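Local coordinates for protein phytochrome Response Regulator RcpA (Tolypothrix sp. PCC 7601, PDB 1K68) that probably acts as the phosphorylatable receiver partner of a cyanobacterial phytochrome, a CheY-like protein that carries the signal on an aspartyl phosphate and forms a homodimer, at residues Val32-Gly37 / Met41-Gln46; Cys110-Ser115 / Phe122-Gly127. One frame throughout, in Å; residues are numbered along the deposited sequence.

Contact 1: residues Val32-Gly37 / Met41-Gln46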
# COMPACT_ATOMS: atom_id res chain seq x y z
N VAL A 32 14.59 5.01 -4.54
CA VAL A 32 15.50 3.91 -4.31
C VAL A 32 15.44 3.58 -2.83
O VAL A 32 15.64 4.44 -1.98
CB VAL A 32 16.93 4.28 -4.72
CG1 VAL A 32 17.89 3.18 -4.29
CG2 VAL A 32 16.99 4.46 -6.23
N THR A 33 15.16 2.32 -2.54
CA THR A 33 15.01 1.87 -1.17
C THR A 33 16.06 0.85 -0.73
O THR A 33 16.25 -0.16 -1.41
CB THR A 33 13.62 1.22 -0.97
OG1 THR A 33 12.60 2.12 -1.45
CG2 THR A 33 13.36 0.90 0.49
N VAL A 34 16.74 1.12 0.38
CA VAL A 34 17.71 0.18 0.94
C VAL A 34 17.16 -0.11 2.33
O VAL A 34 16.51 0.75 2.94
CB VAL A 34 19.15 0.74 1.04
CG1 VAL A 34 19.73 0.91 -0.35
CG2 VAL A 34 19.15 2.05 1.80
N ARG A 35 17.44 -1.31 2.84
CA ARG A 35 16.88 -1.73 4.12
C ARG A 35 17.71 -1.76 5.39
O ARG A 35 17.25 -2.27 6.41
CB ARG A 35 16.20 -3.08 3.91
CG ARG A 35 15.27 -3.05 2.70
CD ARG A 35 14.82 -4.42 2.26
NE ARG A 35 13.44 -4.68 2.62
CZ ARG A 35 12.98 -4.69 3.87
NH1 ARG A 35 13.81 -4.46 4.88
NH2 ARG A 35 11.71 -4.94 4.11
N ASP A 36 18.93 -1.24 5.36
CA ASP A 36 19.74 -1.19 6.57
C ASP A 36 20.73 -0.03 6.51
O ASP A 36 21.03 0.48 5.44
CB ASP A 36 20.47 -2.51 6.82
CG ASP A 36 21.57 -2.77 5.81
OD1 ASP A 36 21.38 -3.64 4.93
OD2 ASP A 36 22.62 -2.10 5.90
N GLY A 37 21.22 0.38 7.67
CA GLY A 37 22.16 1.48 7.73
C GLY A 37 23.42 1.26 6.92
O GLY A 37 23.92 2.19 6.29
N MET A 41 24.82 3.81 3.94
CA MET A 41 26.09 4.51 3.81
C MET A 41 26.87 4.09 2.58
O MET A 41 27.45 4.93 1.90
CB MET A 41 26.92 4.31 5.07
CG MET A 41 26.30 4.91 6.32
SD MET A 41 25.91 6.65 6.06
CE MET A 41 27.57 7.36 6.12
N ALA A 42 26.89 2.80 2.28
CA ALA A 42 27.61 2.32 1.10
C ALA A 42 27.06 3.00 -0.15
O ALA A 42 27.81 3.47 -1.01
CB ALA A 42 27.48 0.80 0.98
N TYR A 43 25.73 3.06 -0.25
CA TYR A 43 25.07 3.68 -1.39
C TYR A 43 25.40 5.17 -1.49
O TYR A 43 25.71 5.67 -2.57
CB TYR A 43 23.54 3.50 -1.27
CG TYR A 43 22.75 3.92 -2.48
CD1 TYR A 43 22.28 2.99 -3.40
CD2 TYR A 43 22.48 5.27 -2.72
CE1 TYR A 43 21.56 3.38 -4.53
CE2 TYR A 43 21.76 5.67 -3.84
CZ TYR A 43 21.31 4.73 -4.74
OH TYR A 43 20.61 5.13 -5.85
N LEU A 44 25.33 5.88 -0.36
CA LEU A 44 25.60 7.31 -0.36
C LEU A 44 27.07 7.63 -0.64
O LEU A 44 27.38 8.68 -1.21
CB LEU A 44 25.16 7.93 0.97
CG LEU A 44 23.65 7.86 1.22
CD1 LEU A 44 23.32 8.34 2.64
CD2 LEU A 44 22.93 8.72 0.18
N ARG A 45 27.97 6.75 -0.24
CA ARG A 45 29.39 6.98 -0.49
C ARG A 45 29.79 6.34 -1.81
O ARG A 45 30.97 6.28 -2.15
CB ARG A 45 30.26 6.42 0.63
CG ARG A 45 30.14 7.16 1.96
CD ARG A 45 31.20 6.66 2.93
NE ARG A 45 31.05 7.21 4.27
CZ ARG A 45 31.08 8.50 4.57
NH1 ARG A 45 31.27 9.40 3.61
NH2 ARG A 45 30.94 8.89 5.83
N GLN A 46 28.80 5.88 -2.57
CA GLN A 46 29.04 5.25 -3.86
C GLN A 46 30.17 4.23 -3.77
O GLN A 46 31.12 4.27 -4.55
CB GLN A 46 29.40 6.32 -4.90
CG GLN A 46 28.25 7.25 -5.27
CD GLN A 46 28.70 8.44 -6.09
OE1 GLN A 46 27.88 9.20 -6.61
NE2 GLN A 46 30.00 8.61 -6.21

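Contact 2: residues Cys110-Ser115 / Phe122-Gly127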
# COMPACT_ATOMS: atom_id res chain seq x y z
N CYS A 110 14.59 17.70 9.26
CA CYS A 110 13.27 17.60 9.85
C CYS A 110 13.02 16.23 10.45
O CYS A 110 13.56 15.21 9.98
CB CYS A 110 12.20 17.89 8.80
SG CYS A 110 10.55 18.11 9.52
N TYR A 111 12.18 16.19 11.49
CA TYR A 111 11.84 14.94 12.16
C TYR A 111 10.33 14.75 12.11
O TYR A 111 9.56 15.65 12.48
CB TYR A 111 12.32 14.99 13.61
CG TYR A 111 12.26 13.68 14.38
CD1 TYR A 111 13.43 13.02 14.77
CD2 TYR A 111 11.03 13.15 14.79
CE1 TYR A 111 13.37 11.87 15.56
CE2 TYR A 111 10.97 11.99 15.57
CZ TYR A 111 12.14 11.36 15.95
OH TYR A 111 12.09 10.25 16.76
N ILE A 112 9.89 13.59 11.64
CA ILE A 112 8.46 13.31 11.56
C ILE A 112 8.16 11.93 12.14
O ILE A 112 8.86 10.96 11.85
CB ILE A 112 7.96 13.35 10.09
CG1 ILE A 112 8.19 14.73 9.50
CG2 ILE A 112 6.47 12.99 10.05
CD1 ILE A 112 7.87 14.83 8.04
N THR A 113 7.13 11.87 12.97
CA THR A 113 6.74 10.61 13.58
C THR A 113 5.67 9.95 12.73
O THR A 113 4.72 10.61 12.29
CB THR A 113 6.18 10.83 14.99
OG1 THR A 113 5.04 11.69 14.91
CG2 THR A 113 7.22 11.47 15.89
N LYS A 114 5.82 8.66 12.50
CA LYS A 114 4.85 7.93 11.70
C LYS A 114 3.51 7.88 12.44
O LYS A 114 3.45 7.53 13.62
CB LYS A 114 5.37 6.51 11.44
CG LYS A 114 6.64 6.46 10.59
CD LYS A 114 7.11 5.02 10.44
CE LYS A 114 8.31 4.92 9.52
NZ LYS A 114 8.91 3.58 9.59
N SER A 115 2.43 8.25 11.75
CA SER A 115 1.10 8.23 12.36
C SER A 115 0.70 6.80 12.69
O SER A 115 1.24 5.84 12.13
CB SER A 115 0.05 8.80 11.39
OG SER A 115 0.48 10.01 10.79
N PHE A 122 -0.18 8.15 5.24
CA PHE A 122 -0.18 8.32 3.80
C PHE A 122 -0.20 9.81 3.47
O PHE A 122 0.53 10.28 2.62
CB PHE A 122 -1.39 7.63 3.18
CG PHE A 122 -1.34 7.52 1.67
CD1 PHE A 122 -0.72 6.43 1.07
CD2 PHE A 122 -1.90 8.50 0.87
CE1 PHE A 122 -0.67 6.32 -0.32
CE2 PHE A 122 -1.86 8.40 -0.52
CZ PHE A 122 -1.24 7.31 -1.12
N GLN A 123 -1.04 10.56 4.18
CA GLN A 123 -1.14 11.99 3.93
C GLN A 123 0.11 12.73 4.39
O GLN A 123 0.45 13.77 3.85
CB GLN A 123 -2.39 12.56 4.61
CG GLN A 123 -3.69 12.10 3.97
CD GLN A 123 -3.74 12.39 2.47
OE1 GLN A 123 -3.51 13.53 2.04
NE2 GLN A 123 -4.03 11.37 1.67
N ILE A 124 0.80 12.19 5.39
CA ILE A 124 2.02 12.81 5.86
C ILE A 124 3.09 12.67 4.78
O ILE A 124 3.81 13.62 4.47
CB ILE A 124 2.51 12.15 7.16
CG1 ILE A 124 1.77 12.76 8.36
CG2 ILE A 124 4.01 12.30 7.32
CD1 ILE A 124 2.17 12.18 9.68
N VAL A 125 3.19 11.48 4.19
CA VAL A 125 4.19 11.29 3.15
C VAL A 125 3.90 12.23 1.99
O VAL A 125 4.82 12.77 1.37
CB VAL A 125 4.21 9.83 2.65
CG1 VAL A 125 5.21 9.69 1.49
CG2 VAL A 125 4.59 8.90 3.79
N LYS A 126 2.61 12.43 1.70
CA LYS A 126 2.22 13.33 0.62
C LYS A 126 2.67 14.74 0.97
O LYS A 126 3.07 15.50 0.09
CB LYS A 126 0.69 13.31 0.42
CG LYS A 126 0.13 11.98 -0.04
CD LYS A 126 0.74 11.53 -1.36
CE LYS A 126 0.32 12.43 -2.53
NZ LYS A 126 0.93 11.98 -3.81
N GLY A 127 2.59 15.10 2.24
CA GLY A 127 3.02 16.42 2.65
C GLY A 127 4.52 16.56 2.49
O GLY A 127 5.02 17.61 2.09

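Contact 1: residues Val32-Gly37 / Met41-Gln46
Tyr43 reaches from its helix to the strand and brings its ring up to Val32, the CE1 and hydroxyl side of the ring doing the touching. CE1 of Tyr43 meets CG1 of Val32 at 3.7 Å. The phenol end is held beside the fork of the valine, with Tyr43 OH 3.7 Å from Val32 CG2. Tyr43 has CG anti to its own N (chi1 -172°), which swings the ring off the helix and across to the strand. Val34, two residues on and on the same side of the strand, adds a looser contact: its CG1 lies 4.5 Å from Tyr43 CD1. The phenol oxygen is not left to the valine alone, since Tyr43 OH is hydrogen-bonded to Lys4 NZ.

The remaining link is backbone. Met41 N donates to Gly37 O at 3.0 Å, nearly straight at 165°, in the first turn of helix 37-44. Met41 CG lies 3.6 Å from the same Gly37 O, and the thioether end then leads away. Asp36 is the N-cap of this helix, its OD2 taking Glu39 N. At the other end Gln46, with positive phi, is the C-prime residue of a Schellman motif. Gln46 N reaches Tyr43 O at 3.1 Å. Helix 37-44 is short, and each of its ends carries a capping motif.

This is the second strand and the following helix of the receiver fold. Strand 30-34 is an outermost strand of the parallel sheet, paired with strand 4-8. Phe6 of that strand stacks on Tyr43, and Tyr50 meets the same ring. Met41 and Leu44 pack on helix 70-79.

Contact 2: residues Cys110-Ser115 / Phe122-Gly127
Ser115 and Ile124 mark the closest approach of the two backbones, CA to CA 8.0 Å. Ser115 lies two residues past the end of strand 110-113, and Ile124 sits on helix 118-135. The helix is the last of the receiver fold, and its chain comes back past the end of the strand after a short connection. Ile124 makes the contact with both of its branches. Its CG2 meets CG2 of Ile112 at 3.7 Å, and the two side chains run alongside each other, pointing opposite ways. In the other branch CG1 lies beside the backbone N (chi1 -83°) and the chain runs on extended (chi2 180°), which places CD1 by Ser115 and 4.0 Å from Thr113 O. Ser115 OG is modelled 3.0 Å from Ile124 CD1, which is very tight for an oxygen and a methyl, so the exact spacing is doubtful. An alanine at Ile124 would remove both branches and would probably leave Ile112 CG2 without its methyl partner and open a gap beside Ser115. Ile112 also touches Ile128, so the strand rests on successive turns of the helix. The contact is nonpolar, with no hydrogen bond between the segments, so the fit depends on shape.

How the contacts relate
Contacts 1 and 2 hold helices to the two outermost strands of the same parallel sheet. Their centres are 21 Å apart, on opposite sides of the chain's centre, and their nearest atoms are about 10 Å apart. The phosphorylation site lies between these two edges of the sheet. Its magnesium ion, held by Asp10, the phosphorylated Asp62 and Asn64, is about 10 Å from Gly37 in contact 1 and about 13 Å from the side chain of Thr113 in contact 2. Segment 110-115 also supplies Lys114, which hydrogen-bonds a phosphate oxygen of residue 62 and forms salt bridges with Glu9 and Asp14. Phe122, on the helix segment, packs on Pro81 of the second subunit.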